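Local structure of putative dioxygenase (1H-3-hydroxy-4-oxoquinaldine 2,4-dioxygenase) (Mycobacteroides abscessus subsp. abscessus, 6RA3) at residues V54-H59 / A76-L81; G110-P115 / L204-A209. The protein cleaves the ring of the Pseudomonas quinolone signal PQS with dioxygen, giving N-octanoylanthranilate and carbon monoxide, on an alpha/beta-hydrolase fold. All coordinates share one frame; numbering follows the deposited sequence.

Interaction 1: V54-H59 / A76-L81; sequences VCWRGH and ADTIGL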
ATOM      1  N   VAL A  54      11.559  -5.312   8.731  1.00 35.11           N
ATOM      2  CA  VAL A  54      12.463  -5.155   7.599  1.00 30.43           C
ATOM      3  C   VAL A  54      12.222  -6.272   6.596  1.00 33.35           C
ATOM      4  O   VAL A  54      12.099  -7.443   6.962  1.00 25.93           O
ATOM      5  CB  VAL A  54      13.937  -5.151   8.038  1.00 33.16           C
ATOM      6  CG1 VAL A  54      14.845  -5.122   6.824  1.00 35.87           C
ATOM      7  CG2 VAL A  54      14.227  -3.979   8.928  1.00 33.10           C
ATOM      8  N   CYS A  55      12.171  -5.895   5.325  1.00 31.56           N
ATOM      9  CA  CYS A  55      12.074  -6.830   4.215  1.00 31.22           C
ATOM     10  C   CYS A  55      13.461  -7.017   3.614  1.00 23.62           C
ATOM     11  O   CYS A  55      14.259  -6.085   3.591  1.00 23.76           O
ATOM     12  CB  CYS A  55      11.120  -6.303   3.134  1.00 29.03           C
ATOM     13  SG  CYS A  55       9.372  -6.262   3.537  1.00 32.89           S
ATOM     14  N   TRP A  56      13.755  -8.239   3.155  1.00 30.26           N
ATOM     15  CA  TRP A  56      14.967  -8.466   2.374  1.00 29.92           C
ATOM     16  C   TRP A  56      14.862  -7.791   1.002  1.00 21.80           C
ATOM     17  O   TRP A  56      13.769  -7.543   0.485  1.00 26.31           O
ATOM     18  CB  TRP A  56      15.204  -9.967   2.176  1.00 31.97           C
ATOM     19  CG  TRP A  56      15.158 -10.766   3.423  1.00 30.76           C
ATOM     20  CD1 TRP A  56      14.315 -11.808   3.706  1.00 30.91           C
ATOM     21  CD2 TRP A  56      15.989 -10.591   4.575  1.00 26.47           C
ATOM     22  NE1 TRP A  56      14.581 -12.293   4.961  1.00 29.57           N
ATOM     23  CE2 TRP A  56      15.601 -11.557   5.516  1.00 26.04           C
ATOM     24  CE3 TRP A  56      17.031  -9.709   4.895  1.00 25.69           C
ATOM     25  CZ2 TRP A  56      16.216 -11.667   6.766  1.00 30.04           C
ATOM     26  CZ3 TRP A  56      17.627  -9.814   6.139  1.00 35.83           C
ATOM     27  CH2 TRP A  56      17.235 -10.801   7.046  1.00 28.33           C
ATOM     28  N   ARG A  57      16.017  -7.477   0.431  1.00 25.42           N
ATOM     29  CA  ARG A  57      16.076  -7.047  -0.960  1.00 30.21           C
ATOM     30  C   ARG A  57      15.349  -8.057  -1.839  1.00 26.88           C
ATOM     31  O   ARG A  57      15.328  -9.253  -1.556  1.00 22.78           O
ATOM     32  CB  ARG A  57      17.537  -6.831  -1.402  1.00 28.71           C
ATOM     33  CG  ARG A  57      18.375  -8.083  -1.665  1.00 27.99           C
ATOM     34  CD  ARG A  57      19.713  -7.731  -2.290  1.00 32.83           C
ATOM     35  NE  ARG A  57      20.513  -6.785  -1.526  1.00 26.08           N
ATOM     36  CZ  ARG A  57      21.693  -6.336  -1.926  1.00 28.22           C
ATOM     37  NH1 ARG A  57      22.199  -6.733  -3.089  1.00 30.20           N
ATOM     38  NH2 ARG A  57      22.373  -5.487  -1.177  1.00 30.81           N
ATOM     39  N   GLY A  58      14.644  -7.548  -2.852  1.00 29.29           N
ATOM     40  CA  GLY A  58      13.845  -8.401  -3.707  1.00 25.03           C
ATOM     41  C   GLY A  58      12.568  -8.943  -3.097  1.00 28.68           C
ATOM     42  O   GLY A  58      11.838  -9.676  -3.778  1.00 20.48           O
ATOM     43  N   HIS A  59      12.269  -8.619  -1.834  1.00 29.09           N
ATOM     44  CA  HIS A  59      11.084  -9.123  -1.153  1.00 25.69           C
ATOM     45  C   HIS A  59      10.022  -8.056  -0.922  1.00 24.59           C
ATOM     46  O   HIS A  59       8.933  -8.382  -0.420  1.00 25.90           O
ATOM     47  CB  HIS A  59      11.464  -9.728   0.219  1.00 25.80           C
ATOM     48  CG  HIS A  59      12.178 -11.038   0.130  1.00 30.80           C
ATOM     49  ND1 HIS A  59      13.448 -11.160  -0.389  1.00 28.22           N
ATOM     50  CD2 HIS A  59      11.785 -12.286   0.460  1.00 29.59           C
ATOM     51  CE1 HIS A  59      13.821 -12.428  -0.340  1.00 30.67           C
ATOM     52  NE2 HIS A  59      12.830 -13.129   0.170  1.00 25.04           N
ATOM     53  N   ALA A  76      24.201  -6.421   5.383  1.00 33.30           N
ATOM     54  CA  ALA A  76      24.656  -5.097   5.007  1.00 37.42           C
ATOM     55  C   ALA A  76      23.467  -4.179   4.763  1.00 38.24           C
ATOM     56  O   ALA A  76      23.543  -2.988   5.062  1.00 27.95           O
ATOM     57  CB  ALA A  76      25.543  -5.160   3.759  1.00 48.68           C
ATOM     58  N   ASP A  77      22.370  -4.722   4.199  1.00 33.62           N
ATOM     59  CA  ASP A  77      21.183  -3.914   3.890  1.00 36.30           C
ATOM     60  C   ASP A  77      20.444  -3.516   5.166  1.00 39.25           C
ATOM     61  O   ASP A  77      20.001  -2.369   5.310  1.00 29.15           O
ATOM     62  CB  ASP A  77      20.175  -4.669   3.007  1.00 35.10           C
ATOM     63  CG  ASP A  77      20.687  -5.013   1.613  1.00 30.37           C
ATOM     64  OD1 ASP A  77      20.019  -5.866   0.982  1.00 32.85           O
ATOM     65  OD2 ASP A  77      21.698  -4.449   1.156  1.00 31.24           O
ATOM     66  N   THR A  78      20.229  -4.487   6.062  1.00 30.32           N
ATOM     67  CA  THR A  78      19.491  -4.239   7.289  1.00 35.04           C
ATOM     68  C   THR A  78      20.233  -3.245   8.154  1.00 34.72           C
ATOM     69  O   THR A  78      19.626  -2.318   8.703  1.00 35.69           O
ATOM     70  CB  THR A  78      19.269  -5.554   8.032  1.00 33.28           C
ATOM     71  OG1 THR A  78      18.463  -6.429   7.237  1.00 29.19           O
ATOM     72  CG2 THR A  78      18.576  -5.326   9.405  1.00 37.71           C
ATOM     73  N   ILE A  79      21.556  -3.398   8.254  1.00 32.35           N
ATOM     74  CA  ILE A  79      22.365  -2.453   9.011  1.00 33.30           C
ATOM     75  C   ILE A  79      22.331  -1.078   8.365  1.00 33.74           C
ATOM     76  O   ILE A  79      22.292  -0.051   9.058  1.00 31.81           O
ATOM     77  CB  ILE A  79      23.812  -2.969   9.147  1.00 35.75           C
ATOM     78  CG1 ILE A  79      23.845  -4.249   9.984  1.00 33.12           C
ATOM     79  CG2 ILE A  79      24.708  -1.876   9.744  1.00 41.95           C
ATOM     80  CD1 ILE A  79      25.205  -4.922  10.045  1.00 42.02           C
ATOM     81  N   GLY A  80      22.404  -1.021   7.039  1.00 34.13           N
ATOM     82  CA  GLY A  80      22.398   0.276   6.384  1.00 36.30           C
ATOM     83  C   GLY A  80      21.083   1.001   6.599  1.00 27.88           C
ATOM     84  O   GLY A  80      21.053   2.227   6.763  1.00 32.76           O
ATOM     85  N   LEU A  81      19.981   0.247   6.609  1.00 25.53           N
ATOM     86  CA  LEU A  81      18.666   0.825   6.874  1.00 27.71           C
ATOM     87  C   LEU A  81      18.591   1.382   8.294  1.00 34.88           C
ATOM     88  O   LEU A  81      18.084   2.485   8.513  1.00 26.59           O
ATOM     89  CB  LEU A  81      17.582  -0.229   6.675  1.00 23.21           C
ATOM     90  CG  LEU A  81      16.148   0.293   6.765  1.00 28.61           C
ATOM     91  CD1 LEU A  81      15.787   1.027   5.472  1.00 36.56           C
ATOM     92  CD2 LEU A  81      15.203  -0.819   7.040  1.00 26.15           C
TER
HETATM   93  O   HOH W   1      17.235  -6.013   4.326  1.00 27.92           O
HETATM   94  O   HOH W   2      18.465  -7.317   2.176  1.00 28.87           O
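V54 faces T78 and R57 faces D77 where the end of strand 51-54 and the loop after it run beside helix 71-84, the CA atoms of V54 and T78 being 7.1 Å apart. R57 grips D77 side-on in a two-pronged salt bridge: NE gives its hydrogen to OD1 at 2.7 Å and NH2 to OD2 at 2.6 Å. Guanidinium and carboxylate planes lie only 9° apart, and both oxygens use their syn lone pairs, so the two charged groups are held flat against rotation. The bend at chi3 (56°) turns the guanidinium edge to the acid, whose OD2 also takes a bond from N8. In this alpha/beta-hydrolase fold, helix 71-84 packs on the central sheet, and the V54 and L81 methyls CG2 and CD2 meet tip to tip at 3.8 Å. T78 OG1, bonded to M74 O within the helix, lies 3.7 Å from W56 CZ3, obliquely to the ring. One water donates to both C55 O and T78 OG1. W56 gives its NE1 hydrogen to S29 O, and the W56 side chain lies about 8 Å from that of H97, the probable substrate-binding histidine.

Interaction 2: G110-P115 / L204-A209; sequences GAQRVP and LAEPCA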
ATOM      1  N   GLY A 110      28.640  -5.655  17.206  1.00 47.31           N
ATOM      2  CA  GLY A 110      29.046  -5.827  18.580  1.00 49.25           C
ATOM      3  C   GLY A 110      27.848  -5.870  19.502  1.00 51.43           C
ATOM      4  O   GLY A 110      26.708  -5.579  19.117  1.00 40.94           O
ATOM      5  N   ALA A 111      28.132  -6.234  20.759  1.00 53.05           N
ATOM      6  CA  ALA A 111      27.106  -6.534  21.750  1.00 50.08           C
ATOM      7  C   ALA A 111      26.539  -5.294  22.429  1.00 43.14           C
ATOM      8  O   ALA A 111      25.507  -5.402  23.100  1.00 46.36           O
ATOM      9  CB  ALA A 111      27.670  -7.482  22.814  1.00 52.61           C
ATOM     10  N   GLN A 112      27.184  -4.128  22.279  1.00 43.13           N
ATOM     11  CA  GLN A 112      26.612  -2.881  22.792  1.00 49.98           C
ATOM     12  C   GLN A 112      25.547  -2.340  21.840  1.00 51.10           C
ATOM     13  O   GLN A 112      24.457  -1.950  22.278  1.00 47.37           O
ATOM     14  CB  GLN A 112      27.715  -1.838  23.017  1.00 54.90           C
ATOM     15  CG  GLN A 112      28.749  -2.184  24.135  1.00 71.78           C
ATOM     16  CD  GLN A 112      29.860  -3.166  23.693  1.00 79.90           C
ATOM     17  OE1 GLN A 112      30.447  -3.026  22.612  1.00 84.46           O
ATOM     18  NE2 GLN A 112      30.148  -4.159  24.541  1.00 65.33           N
ATOM     19  N   ARG A 113      25.838  -2.350  20.531  1.00 47.29           N
ATOM     20  CA  ARG A 113      24.845  -1.953  19.535  1.00 46.04           C
ATOM     21  C   ARG A 113      23.763  -3.016  19.378  1.00 40.52           C
ATOM     22  O   ARG A 113      22.584  -2.683  19.231  1.00 39.76           O
ATOM     23  CB  ARG A 113      25.528  -1.673  18.196  1.00 47.39           C
ATOM     24  CG  ARG A 113      24.572  -1.410  17.004  1.00 48.63           C
ATOM     25  CD  ARG A 113      24.185   0.063  16.921  1.00 54.90           C
ATOM     26  NE  ARG A 113      23.306   0.371  15.789  1.00 56.64           N
ATOM     27  CZ  ARG A 113      23.714   0.772  14.582  1.00 52.51           C
ATOM     28  NH1 ARG A 113      25.008   0.916  14.295  1.00 50.15           N
ATOM     29  NH2 ARG A 113      22.811   1.040  13.655  1.00 43.01           N
ATOM     30  N   VAL A 114      24.132  -4.292  19.420  1.00 36.62           N
ATOM     31  CA  VAL A 114      23.165  -5.384  19.329  1.00 38.66           C
ATOM     32  C   VAL A 114      23.314  -6.264  20.564  1.00 50.01           C
ATOM     33  O   VAL A 114      24.086  -7.242  20.550  1.00 42.06           O
ATOM     34  CB  VAL A 114      23.344  -6.196  18.033  1.00 44.66           C
ATOM     35  CG1 VAL A 114      22.502  -7.483  18.043  1.00 33.95           C
ATOM     36  CG2 VAL A 114      22.957  -5.329  16.846  1.00 45.55           C
ATOM     37  N   PRO A 115      22.590  -5.953  21.648  1.00 50.46           N
ATOM     38  CA  PRO A 115      22.747  -6.698  22.906  1.00 43.28           C
ATOM     39  C   PRO A 115      22.005  -8.011  22.943  1.00 42.71           C
ATOM     40  O   PRO A 115      22.221  -8.798  23.869  1.00 49.70           O
ATOM     41  CB  PRO A 115      22.154  -5.738  23.938  1.00 50.73           C
ATOM     42  CG  PRO A 115      21.036  -5.099  23.169  1.00 51.06           C
ATOM     43  CD  PRO A 115      21.610  -4.860  21.793  1.00 44.34           C
ATOM     44  N   LEU A 204      31.368 -16.218  17.263  1.00 54.67           N
ATOM     45  CA  LEU A 204      31.133 -14.790  17.473  1.00 46.25           C
ATOM     46  C   LEU A 204      32.220 -14.199  18.351  1.00 46.10           C
ATOM     47  O   LEU A 204      32.502 -14.722  19.435  1.00 53.38           O
ATOM     48  CB  LEU A 204      29.764 -14.565  18.119  1.00 50.01           C
ATOM     49  CG  LEU A 204      28.553 -14.774  17.210  1.00 53.15           C
ATOM     50  CD1 LEU A 204      27.286 -14.916  18.027  1.00 44.15           C
ATOM     51  CD2 LEU A 204      28.446 -13.637  16.184  1.00 47.33           C
ATOM     52  N   ALA A 205      32.823 -13.100  17.880  1.00 50.93           N
ATOM     53  CA  ALA A 205      33.814 -12.334  18.641  1.00 58.58           C
ATOM     54  C   ALA A 205      33.394 -12.122  20.096  1.00 59.41           C
ATOM     55  O   ALA A 205      34.005 -12.680  21.014  1.00 56.21           O
ATOM     56  CB  ALA A 205      34.060 -10.967  17.978  1.00 65.97           C
ATOM     57  N   GLU A 206      32.368 -11.299  20.324  1.00 62.77           N
ATOM     58  CA  GLU A 206      31.816 -11.081  21.661  1.00 52.71           C
ATOM     59  C   GLU A 206      30.333 -11.427  21.623  1.00 48.80           C
ATOM     60  O   GLU A 206      29.499 -10.580  21.262  1.00 48.36           O
ATOM     61  CB  GLU A 206      32.056  -9.643  22.134  1.00 59.65           C
ATOM     62  CG  GLU A 206      31.733  -8.525  21.134  1.00 64.87           C
ATOM     63  CD  GLU A 206      31.444  -7.185  21.820  1.00 63.23           C
ATOM     64  OE1 GLU A 206      31.796  -7.010  23.012  1.00 67.87           O
ATOM     65  OE2 GLU A 206      30.847  -6.304  21.169  1.00 54.93           O
ATOM     66  N   PRO A 207      29.956 -12.658  21.973  1.00 45.86           N
ATOM     67  CA  PRO A 207      28.545 -13.072  21.850  1.00 49.26           C
ATOM     68  C   PRO A 207      27.623 -12.196  22.683  1.00 52.65           C
ATOM     69  O   PRO A 207      27.779 -12.083  23.901  1.00 63.74           O
ATOM     70  CB  PRO A 207      28.545 -14.519  22.364  1.00 50.02           C
ATOM     71  CG  PRO A 207      29.937 -14.955  22.362  1.00 54.43           C
ATOM     72  CD  PRO A 207      30.810 -13.743  22.478  1.00 52.03           C
ATOM     73  N   CYS A 208      26.647 -11.587  22.018  1.00 55.77           N
ATOM     74  CA  CYS A 208      25.508 -11.007  22.715  1.00 55.12           C
ATOM     75  C   CYS A 208      24.596 -12.128  23.239  1.00 47.68           C
ATOM     76  O   CYS A 208      24.816 -13.313  22.984  1.00 46.94           O
ATOM     77  CB  CYS A 208      24.739 -10.075  21.773  1.00 54.46           C
ATOM     78  SG  CYS A 208      23.902 -10.976  20.444  1.00 46.30           S
ATOM     79  N   ALA A 209      23.555 -11.744  23.974  1.00 40.61           N
ATOM     80  CA  ALA A 209      22.565 -12.713  24.432  1.00 44.09           C
ATOM     81  C   ALA A 209      21.752 -13.230  23.258  1.00 48.14           C
ATOM     82  O   ALA A 209      21.186 -12.451  22.484  1.00 44.53           O
ATOM     83  CB  ALA A 209      21.641 -12.081  25.463  1.00 55.40           C
TER
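E206 stretches across to the loop at G110-A111 and ends with its carboxylate beside the backbone. OE2 accepts the A111 N-H at 2.7 Å in a nearly straight bond (168°), though the donor stands well above the carboxylate plane and not within it. CG sits between the backbone N and the carbonyl carbon (chi1 47°), and the chain runs extended from there, which carries the acid over to A111. The Q112 side chain crosses that of E206 at about a right angle, their amide and carboxylate planes 48° apart; NE2 comes no closer than 3.6 Å to OE1, so the two merely lie near each other on the solvent side of the contact. Deeper in, A111 CB faces C208 CB at 4.0 Å, while the same C208 CB lies 3.2 Å from V114 O. A209 N then donates to P115 O over 3.2 Å, a more bent bond that comes in from above the carbonyl plane. G110, with positive phi, is the first residue to leave the helical path after helix 99-109, against which V114 packs through A106 and L109. The paired loops lead into strands 116-120 and 209-214, parallel neighbours in the sheet, whose backbone pairing continues from A209 to V117.

How the interactions relate
From the N terminus, interaction 1 opens at V54, the last residue of strand 51-54, and a 16-residue connection brings the chain back along helix 71-84, so this contact closes a short loop. Strand 90-95 and helix 99-109 follow before interaction 2 opens at 110-115; it closes 88 residues later, at 204-209, after a largely helical excursion. The two contacts are in series, neither nested nor crossed, with centres 20 Å apart and nearest atoms about 5 Å apart without touching. Interaction 1 ties a helix to the strand 51-54 side of the sheet, whereas interaction 2 joins the entries to adjacent strands 116-120 and 209-214. Helix 99-109 lies between them: I105 touches T78 of interaction 1, and the chain leaving its C-terminal end opens interaction 2.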